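Side-chain contacts in ADP-dependent L-serine kinase SerK (Thermococcus kodakarensis KOD1, PDB 5X0J), which uses ADP to phosphorylate free L-serine, giving O-phospho-L-serine and AMP in the first step of cysteine biosynthesis from serine: residues 102-107 and 163-168; 111-116 and 172-177. The protein carries 1 engineered substitution. One frame throughout, in Å; residues are numbered along the deposited sequence.

Interaction 1 (102-107 and 163-168). With SEP (phosphoserine), chain C.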
ATOM      1  N   TRP A 102       2.385   3.536   4.276  1.00 11.76           N
ATOM      2  CA  TRP A 102       2.981   2.243   4.547  1.00 11.63           C
ATOM      3  C   TRP A 102       4.445   2.347   4.163  1.00 11.65           C
ATOM      4  O   TRP A 102       4.786   2.877   3.094  1.00 11.68           O
ATOM      5  CB  TRP A 102       2.339   1.129   3.712  1.00 11.42           C
ATOM      6  CG  TRP A 102       0.904   0.873   4.005  1.00 11.41           C
ATOM      7  CD1 TRP A 102      -0.170   1.363   3.329  1.00 11.37           C
ATOM      8  CD2 TRP A 102       0.379   0.028   5.030  1.00 11.37           C
ATOM      9  NE1 TRP A 102      -1.333   0.879   3.870  1.00 11.60           N
ATOM     10  CE2 TRP A 102      -1.023   0.068   4.929  1.00 11.59           C
ATOM     11  CE3 TRP A 102       0.964  -0.756   6.033  1.00 11.38           C
ATOM     12  CZ2 TRP A 102      -1.855  -0.651   5.787  1.00 11.67           C
ATOM     13  CZ3 TRP A 102       0.140  -1.456   6.901  1.00 11.65           C
ATOM     14  CH2 TRP A 102      -1.258  -1.394   6.779  1.00 11.79           C
ATOM     15  N   TYR A 103       5.307   1.801   5.015  1.00 11.94           N
ATOM     16  CA  TYR A 103       6.753   1.813   4.787  1.00 11.89           C
ATOM     17  C   TYR A 103       7.201   0.460   4.236  1.00 12.16           C
ATOM     18  O   TYR A 103       7.031  -0.543   4.919  1.00 12.21           O
ATOM     19  CB  TYR A 103       7.489   2.126   6.105  1.00 12.15           C
ATOM     20  CG  TYR A 103       7.008   3.389   6.758  1.00 12.22           C
ATOM     21  CD1 TYR A 103       7.347   4.629   6.238  1.00 12.20           C
ATOM     22  CD2 TYR A 103       6.190   3.351   7.877  1.00 12.41           C
ATOM     23  CE1 TYR A 103       6.885   5.798   6.828  1.00 12.52           C
ATOM     24  CE2 TYR A 103       5.724   4.502   8.469  1.00 12.69           C
ATOM     25  CZ  TYR A 103       6.084   5.723   7.951  1.00 12.67           C
ATOM     26  OH  TYR A 103       5.611   6.860   8.543  1.00 13.11           O
ATOM     27  N   PRO A 104       7.761   0.422   3.004  1.00 12.22           N
ATOM     28  CA  PRO A 104       8.322  -0.840   2.525  1.00 12.40           C
ATOM     29  C   PRO A 104       9.488  -1.247   3.410  1.00 12.68           C
ATOM     30  O   PRO A 104      10.237  -0.378   3.871  1.00 12.69           O
ATOM     31  CB  PRO A 104       8.814  -0.518   1.103  1.00 12.32           C
ATOM     32  CG  PRO A 104       8.258   0.818   0.762  1.00 12.27           C
ATOM     33  CD  PRO A 104       7.941   1.520   2.031  1.00 12.34           C
ATOM     34  N   ALA A 105       9.654  -2.546   3.617  1.00 13.12           N
ATOM     35  CA  ALA A 105      10.747  -3.077   4.441  1.00 13.42           C
ATOM     36  C   ALA A 105      11.146  -4.433   3.914  1.00 13.90           C
ATOM     37  O   ALA A 105      10.364  -5.100   3.248  1.00 13.80           O
ATOM     38  CB  ALA A 105      10.323  -3.188   5.893  1.00 13.70           C
ATOM     39  N   PHE A 106      12.361  -4.860   4.230  1.00 14.35           N
ATOM     40  CA  PHE A 106      12.800  -6.169   3.788  1.00 14.90           C
ATOM     41  C   PHE A 106      13.666  -6.894   4.785  1.00 15.74           C
ATOM     42  O   PHE A 106      14.392  -6.269   5.578  1.00 15.68           O
ATOM     43  CB  PHE A 106      13.500  -6.116   2.421  1.00 14.89           C
ATOM     44  CG  PHE A 106      14.803  -5.365   2.405  1.00 14.95           C
ATOM     45  CD1 PHE A 106      16.000  -6.003   2.718  1.00 15.12           C
ATOM     46  CD2 PHE A 106      14.841  -4.032   2.039  1.00 14.67           C
ATOM     47  CE1 PHE A 106      17.205  -5.309   2.689  1.00 15.39           C
ATOM     48  CE2 PHE A 106      16.041  -3.337   2.005  1.00 14.88           C
ATOM     49  CZ  PHE A 106      17.226  -3.978   2.328  1.00 15.09           C
ATOM     50  N   LYS A 107      13.567  -8.219   4.715  1.00 16.67           N
ATOM     51  CA  LYS A 107      14.556  -9.122   5.265  1.00 17.64           C
ATOM     52  C   LYS A 107      15.351  -9.612   4.057  1.00 17.62           C
ATOM     53  O   LYS A 107      14.789 -10.202   3.130  1.00 17.22           O
ATOM     54  CB  LYS A 107      13.884 -10.287   5.997  1.00 18.59           C
ATOM     55  CG  LYS A 107      14.839 -11.252   6.679  1.00 19.68           C
ATOM     56  CD  LYS A 107      15.445 -10.677   7.952  1.00 20.61           C
ATOM     57  CE  LYS A 107      16.641 -11.503   8.399  1.00 21.84           C
ATOM     58  NZ  LYS A 107      17.351 -10.895   9.550  1.00 22.53           N
ATOM     59  N   LYS A 163       9.479  -0.850  -7.601  1.00 12.43           N
ATOM     60  CA  LYS A 163       9.625  -1.840  -8.671  1.00 13.19           C
ATOM     61  C   LYS A 163      10.768  -2.825  -8.378  1.00 13.02           C
ATOM     62  O   LYS A 163      10.616  -4.030  -8.531  1.00 13.03           O
ATOM     63  CB  LYS A 163       9.849  -1.124 -10.003  1.00 13.99           C
ATOM     64  CG  LYS A 163      10.047  -2.019 -11.217  1.00 14.97           C
ATOM     65  CD  LYS A 163      10.189  -1.154 -12.461  1.00 15.94           C
ATOM     66  CE  LYS A 163      10.558  -1.974 -13.694  1.00 16.71           C
ATOM     67  NZ  LYS A 163      11.961  -2.465 -13.652  1.00 17.10           N
ATOM     68  N   VAL A 164      11.906  -2.300  -7.945  1.00 13.06           N
ATOM     69  CA  VAL A 164      13.021  -3.152  -7.572  1.00 13.26           C
ATOM     70  C   VAL A 164      12.628  -4.103  -6.437  1.00 13.17           C
ATOM     71  O   VAL A 164      12.918  -5.295  -6.506  1.00 13.21           O
ATOM     72  CB  VAL A 164      14.252  -2.312  -7.177  1.00 13.37           C
ATOM     73  CG1 VAL A 164      15.313  -3.156  -6.461  1.00 13.49           C
ATOM     74  CG2 VAL A 164      14.845  -1.655  -8.412  1.00 13.59           C
ATOM     75  N   LEU A 165      11.960  -3.583  -5.412  1.00 13.18           N
ATOM     76  CA  LEU A 165      11.554  -4.422  -4.285  1.00 13.30           C
ATOM     77  C   LEU A 165      10.547  -5.479  -4.719  1.00 13.53           C
ATOM     78  O   LEU A 165      10.635  -6.627  -4.286  1.00 13.76           O
ATOM     79  CB  LEU A 165      10.965  -3.575  -3.156  1.00 13.31           C
ATOM     80  CG  LEU A 165      11.906  -2.564  -2.501  1.00 13.37           C
ATOM     81  CD1 LEU A 165      11.133  -1.745  -1.479  1.00 13.44           C
ATOM     82  CD2 LEU A 165      13.112  -3.241  -1.872  1.00 13.63           C
ATOM     83  N   ASP A 166       9.610  -5.094  -5.590  1.00 13.32           N
ATOM     84  CA  ASP A 166       8.636  -6.040  -6.155  1.00 13.54           C
ATOM     85  C   ASP A 166       9.341  -7.181  -6.879  1.00 13.77           C
ATOM     86  O   ASP A 166       9.066  -8.354  -6.636  1.00 13.70           O
ATOM     87  CB  ASP A 166       7.706  -5.297  -7.110  1.00 13.84           C
ATOM     88  CG  ASP A 166       6.490  -6.096  -7.512  1.00 14.01           C
ATOM     89  OD1 ASP A 166       5.847  -6.723  -6.639  1.00 14.32           O
ATOM     90  OD2 ASP A 166       6.142  -6.041  -8.710  1.00 14.42           O
ATOM     91  N   GLU A 167      10.276  -6.829  -7.751  1.00 13.96           N
ATOM     92  CA  GLU A 167      11.017  -7.835  -8.500  1.00 14.56           C
ATOM     93  C   GLU A 167      11.838  -8.755  -7.602  1.00 14.42           C
ATOM     94  O   GLU A 167      11.838  -9.970  -7.792  1.00 14.48           O
ATOM     95  CB  GLU A 167      11.932  -7.167  -9.513  1.00 15.05           C
ATOM     96  CG  GLU A 167      11.176  -6.472 -10.630  1.00 15.74           C
ATOM     97  CD  GLU A 167      12.063  -5.583 -11.484  1.00 16.54           C
ATOM     98  OE1 GLU A 167      13.290  -5.528 -11.257  1.00 18.13           O
ATOM     99  OE2 GLU A 167      11.517  -4.927 -12.393  1.00 17.45           O
ATOM    100  N   MET A 168      12.539  -8.174  -6.635  1.00 14.26           N
ATOM    101  CA  MET A 168      13.358  -8.973  -5.724  1.00 14.51           C
ATOM    102  C   MET A 168      12.506  -9.886  -4.856  1.00 14.53           C
ATOM    103  O   MET A 168      12.925 -10.998  -4.541  1.00 14.56           O
ATOM    104  CB  MET A 168      14.261  -8.084  -4.875  1.00 14.66           C
ATOM    105  CG  MET A 168      15.313  -7.359  -5.704  1.00 14.86           C
ATOM    106  SD  MET A 168      16.491  -6.400  -4.744  1.00 15.33           S
ATOM    107  CE  MET A 168      17.602  -7.709  -4.200  1.00 15.86           C
TER
HETATM  108  N   SEP C 302      -4.777   2.482   0.008  1.00 10.24           N
HETATM  109  CA  SEP C 302      -4.558   1.368   0.981  1.00 10.39           C
HETATM  110  CB  SEP C 302      -3.172   0.765   0.746  1.00 10.55           C
HETATM  111  OG  SEP C 302      -3.089   0.301  -0.601  1.00 10.50           O
HETATM  112  C   SEP C 302      -4.753   1.857   2.391  1.00 10.21           C
HETATM  113  O   SEP C 302      -4.299   1.197   3.347  1.00 10.48           O
HETATM  114  OXT SEP C 302      -5.367   2.916   2.620  1.00 10.27           O
HETATM  115  P   SEP C 302      -3.931  -0.995  -1.093  1.00 10.76           P
HETATM  116  O1P SEP C 302      -4.097  -1.861   0.146  1.00 10.39           O
HETATM  117  O2P SEP C 302      -3.022  -1.574  -2.129  1.00 10.95           O
HETATM  118  O3P SEP C 302      -5.217  -0.441  -1.653  1.00 10.77           O
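Leu-165 points its two methyl groups at two residues of the strand: CD1 meets CB of Pro-104 at 3.7 Å, while CD2 approaches CD2 of Phe-106 more loosely, at 4.3 Å, obliquely to the phenyl ring. The fork of Leu-165 stands up from the helix and reaches both strand side chains. Pro-104 and Phe-106 both project toward the helix; Ala-105 between them faces away, as expected of an extended strand. No hydrogen bond crosses; the direct contact is purely apolar. Here a helix packs on one face of an antiparallel sheet: helix 155-170 lies against the sheet through strand 98-107, within the C-terminal family region of SerK. Phe-198 of the adjacent strand 196-199 touches Pro-104, Phe-106 and Leu-165 and widens the apolar patch.

At the start of the same strand segment, Trp-102 serves the ligand. Its NE1 donates to carboxylate atom O of phosphoserine over 3.0 Å, nearly straight at 164°, and the acceptor sits at the indole edge, near the ring plane. CG beside the backbone N (chi1 -64°) swings the indole out to the bound product, and its side chain also touches Glu-4 and Lys-221. A phenylalanine here would probably leave this carboxylate oxygen without its indole N-H donor and hold the amino-acid end of the ligand less firmly. On the helix, Lys-163 NZ and Glu-167 OE2, one turn apart, form a 2.8 Å salt bridge, the lysine coming on the syn side, 21° out of the carboxylate plane. Glu-167 OE1 takes Arg-116 as a further partner, and Lys-163 also pairs with Glu-120.

Interaction 2 (111-116 and 172-177)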
ATOM      1  N   ASN A 111      23.380  -5.008   0.488  1.00 21.07           N
ATOM      2  CA  ASN A 111      24.224  -4.738  -0.679  1.00 21.82           C
ATOM      3  C   ASN A 111      23.573  -5.167  -1.997  1.00 21.04           C
ATOM      4  O   ASN A 111      23.654  -4.448  -2.991  1.00 20.54           O
ATOM      5  CB  ASN A 111      25.611  -5.378  -0.518  1.00 23.56           C
ATOM      6  CG  ASN A 111      26.422  -4.763   0.621  1.00 24.98           C
ATOM      7  OD1 ASN A 111      26.148  -3.653   1.089  1.00 25.93           O
ATOM      8  ND2 ASN A 111      27.444  -5.487   1.065  1.00 26.68           N
ATOM      9  N   GLU A 112      22.897  -6.310  -1.989  1.00 20.92           N
ATOM     10  CA  GLU A 112      22.154  -6.776  -3.160  1.00 20.95           C
ATOM     11  C   GLU A 112      21.016  -5.816  -3.543  1.00 19.10           C
ATOM     12  O   GLU A 112      20.826  -5.514  -4.723  1.00 18.39           O
ATOM     13  CB  GLU A 112      21.581  -8.169  -2.900  1.00 22.61           C
ATOM     14  CG  GLU A 112      21.092  -8.887  -4.143  1.00 24.37           C
ATOM     15  CD  GLU A 112      20.731 -10.340  -3.878  1.00 26.05           C
ATOM     16  OE1 GLU A 112      20.346 -10.687  -2.729  1.00 28.22           O
ATOM     17  OE2 GLU A 112      20.840 -11.139  -4.821  1.00 28.31           O
ATOM     18  N   VAL A 113      20.265  -5.357  -2.544  1.00 17.64           N
ATOM     19  CA  VAL A 113      19.185  -4.387  -2.766  1.00 16.63           C
ATOM     20  C   VAL A 113      19.771  -3.075  -3.315  1.00 16.12           C
ATOM     21  O   VAL A 113      19.297  -2.562  -4.329  1.00 15.61           O
ATOM     22  CB  VAL A 113      18.333  -4.157  -1.486  1.00 16.02           C
ATOM     23  CG1 VAL A 113      17.314  -3.038  -1.682  1.00 15.63           C
ATOM     24  CG2 VAL A 113      17.602  -5.439  -1.090  1.00 16.10           C
ATOM     25  N   VAL A 114      20.825  -2.564  -2.681  1.00 16.06           N
ATOM     26  CA  VAL A 114      21.459  -1.313  -3.136  1.00 16.17           C
ATOM     27  C   VAL A 114      21.957  -1.415  -4.587  1.00 16.43           C
ATOM     28  O   VAL A 114      21.739  -0.496  -5.390  1.00 16.22           O
ATOM     29  CB  VAL A 114      22.583  -0.868  -2.173  1.00 16.36           C
ATOM     30  CG1 VAL A 114      23.384   0.300  -2.754  1.00 16.40           C
ATOM     31  CG2 VAL A 114      21.998  -0.485  -0.823  1.00 16.40           C
ATOM     32  N   GLU A 115      22.619  -2.520  -4.926  1.00 17.11           N
ATOM     33  CA  GLU A 115      23.095  -2.811  -6.292  0.50 17.48           C
ATOM     34  C   GLU A 115      21.952  -2.736  -7.302  1.00 17.10           C
ATOM     35  O   GLU A 115      22.070  -2.144  -8.382  1.00 17.27           O
ATOM     36  CB  GLU A 115      23.732  -4.217  -6.330  0.50 18.29           C
ATOM     37  CG  GLU A 115      24.197  -4.716  -7.694  0.50 19.09           C
ATOM     38  CD  GLU A 115      24.959  -6.030  -7.608  0.50 19.89           C
ATOM     39  OE1 GLU A 115      24.494  -6.951  -6.898  0.50 20.66           O
ATOM     40  OE2 GLU A 115      26.015  -6.146  -8.263  0.50 20.55           O
ATOM     41  N   ARG A 116      20.836  -3.381  -6.950  1.00 16.53           N
ATOM     42  CA  ARG A 116      19.657  -3.383  -7.832  1.00 16.21           C
ATOM     43  C   ARG A 116      19.022  -1.997  -7.949  1.00 15.05           C
ATOM     44  O   ARG A 116      18.589  -1.609  -9.034  1.00 14.78           O
ATOM     45  CB  ARG A 116      18.610  -4.418  -7.388  1.00 16.78           C
ATOM     46  CG  ARG A 116      18.963  -5.856  -7.747  1.00 17.92           C
ATOM     47  CD  ARG A 116      18.743  -6.150  -9.226  1.00 18.92           C
ATOM     48  NE  ARG A 116      17.333  -6.305  -9.582  1.00 19.51           N
ATOM     49  CZ  ARG A 116      16.607  -7.408  -9.394  1.00 19.85           C
ATOM     50  NH1 ARG A 116      17.138  -8.487  -8.839  1.00 20.12           N
ATOM     51  NH2 ARG A 116      15.327  -7.426  -9.761  1.00 20.48           N
ATOM     52  N   GLY A 172      12.395 -14.076  -4.881  1.00 17.99           N
ATOM     53  CA  GLY A 172      12.712 -14.762  -3.624  1.00 18.71           C
ATOM     54  C   GLY A 172      13.959 -14.260  -2.921  1.00 19.10           C
ATOM     55  O   GLY A 172      14.363 -14.827  -1.902  1.00 19.73           O
ATOM     56  N   LYS A 173      14.563 -13.187  -3.428  1.00 19.08           N
ATOM     57  CA  LYS A 173      15.796 -12.651  -2.862  1.00 19.38           C
ATOM     58  C   LYS A 173      15.544 -11.932  -1.541  1.00 18.58           C
ATOM     59  O   LYS A 173      16.426 -11.894  -0.685  1.00 19.14           O
ATOM     60  CB  LYS A 173      16.484 -11.714  -3.855  1.00 20.03           C
ATOM     61  CG  LYS A 173      16.985 -12.424  -5.102  1.00 21.23           C
ATOM     62  CD  LYS A 173      17.701 -11.459  -6.031  1.00 22.16           C
ATOM     63  CE  LYS A 173      18.490 -12.190  -7.108  1.00 23.09           C
ATOM     64  NZ  LYS A 173      17.607 -12.962  -8.022  1.00 23.76           N
ATOM     65  N   ILE A 174      14.357 -11.341  -1.386  1.00 17.33           N
ATOM     66  CA  ILE A 174      13.981 -10.673  -0.146  1.00 16.79           C
ATOM     67  C   ILE A 174      12.592 -11.085   0.288  1.00 16.63           C
ATOM     68  O   ILE A 174      11.791 -11.544  -0.532  1.00 16.20           O
ATOM     69  CB  ILE A 174      14.004  -9.121  -0.275  1.00 16.25           C
ATOM     70  CG1 ILE A 174      12.990  -8.597  -1.317  1.00 15.93           C
ATOM     71  CG2 ILE A 174      15.412  -8.628  -0.585  1.00 16.37           C
ATOM     72  CD1 ILE A 174      12.873  -7.084  -1.325  1.00 15.77           C
ATOM     73  N   GLU A 175      12.330 -10.925   1.583  1.00 16.60           N
ATOM     74  CA  GLU A 175      10.971 -10.935   2.108  0.70 17.12           C
ATOM     75  C   GLU A 175      10.542  -9.473   2.191  1.00 16.20           C
ATOM     76  O   GLU A 175      11.174  -8.688   2.890  1.00 16.08           O
ATOM     77  CB  GLU A 175      10.944 -11.613   3.483  0.70 18.47           C
ATOM     78  CG  GLU A 175       9.567 -12.056   3.960  0.70 19.67           C
ATOM     79  CD  GLU A 175       9.606 -13.414   4.640  0.70 21.02           C
ATOM     80  OE1 GLU A 175       9.216 -14.418   3.999  0.70 22.61           O
ATOM     81  OE2 GLU A 175      10.068 -13.479   5.800  0.70 22.27           O
ATOM     82  N   LEU A 176       9.486  -9.119   1.465  1.00 15.52           N
ATOM     83  CA  LEU A 176       8.976  -7.748   1.392  1.00 15.29           C
ATOM     84  C   LEU A 176       7.757  -7.623   2.298  1.00 15.15           C
ATOM     85  O   LEU A 176       6.775  -8.355   2.132  1.00 15.57           O
ATOM     86  CB  LEU A 176       8.606  -7.402  -0.049  1.00 15.08           C
ATOM     87  CG  LEU A 176       7.968  -6.037  -0.333  1.00 14.83           C
ATOM     88  CD1 LEU A 176       8.850  -4.887   0.123  1.00 14.68           C
ATOM     89  CD2 LEU A 176       7.669  -5.929  -1.820  1.00 14.86           C
ATOM     90  N   ILE A 177       7.834  -6.700   3.259  1.00 14.75           N
ATOM     91  CA  ILE A 177       6.761  -6.455   4.223  1.00 14.79           C
ATOM     92  C   ILE A 177       6.519  -4.954   4.281  1.00 14.12           C
ATOM     93  O   ILE A 177       7.477  -4.179   4.257  1.00 14.73           O
ATOM     94  CB  ILE A 177       7.138  -6.945   5.644  1.00 15.41           C
ATOM     95  CG1 ILE A 177       7.552  -8.425   5.621  1.00 16.02           C
ATOM     96  CG2 ILE A 177       5.991  -6.708   6.627  1.00 15.28           C
ATOM     97  CD1 ILE A 177       8.145  -8.945   6.916  1.00 16.85           C
TER
HETATM   98  O   HOH W   1      18.992 -11.097   0.007  1.00 29.42           O
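The guanidinium of Arg-116 is approached obliquely by the aliphatic chain of Lys-173, with NH1 4.1 Å from CD. The carboxylate of Glu-112 rests against the same lysine: its OE2 is 3.4 Å from CD and equally near CE, and the two side chains cross at about a right angle. Glu-112 carries its acid across with CG anti to the backbone N (chi1 -166°) and an extended chain beyond. Its OE2 meets the lysine methylenes rather than the ammonium, which lies 4.9 Å away at NZ. The other oxygen, OE1, accepts a water hydrogen bond of 3.1 Å, and that water also donates to the backbone O of Lys-173 at 2.8 Å, bridging helix and loop. Arg-116 NH1 and Lys-173 NZ lie 4.6 Å apart and both form a salt bridge with Glu-171 OE1, whose negative charge would probably offset their like charges. Deeper in, Val-113 CG2 packs on Ile-174 CG2 at 3.9 Å, again crossing at about a right angle; this apolar pair is buried beneath the charged side chains of Glu-112, Arg-116 and Lys-173. Gly-172, with positive phi, ends helix 155-170 in a Schellman motif and turns the chain so that Lys-173 and Ile-174 lead into strand 175-179. The contact thus joins helix 110-119 to the helix-to-strand connection, away from the phosphoserine and nucleotide sites. Met-168 of helix 155-170 touches Glu-112, Val-113 and Arg-116, and Phe-106 of strand 98-107 lies against both Val-113 and Ile-174.

The two contacts lie with centres about 7 Å apart and interlock along the chain: strand 98-107 runs on into helix 110-119, and helix 155-170 into strand 175-179. Strands 98-107 and 175-179 are antiparallel neighbours, joined where Lys-107 O faces Glu-175 N at 3.0 Å, probably hydrogen-bonded; beside it Phe-106 CB packs 3.5 Å from Glu-175 O. At the helix end, Met-168 O and Lys-173 N, also 3.0 Å apart, probably make another such bond. Interaction 1 reaches the phosphoserine pocket through Trp-102; its packing stands back, the Pro-104 side chain about 7 Å from that of Lys-221, about 11 Å from that of Gln-30 (engineered) and about 14 Å from the magnesium ion. Interaction 2 lies farther out.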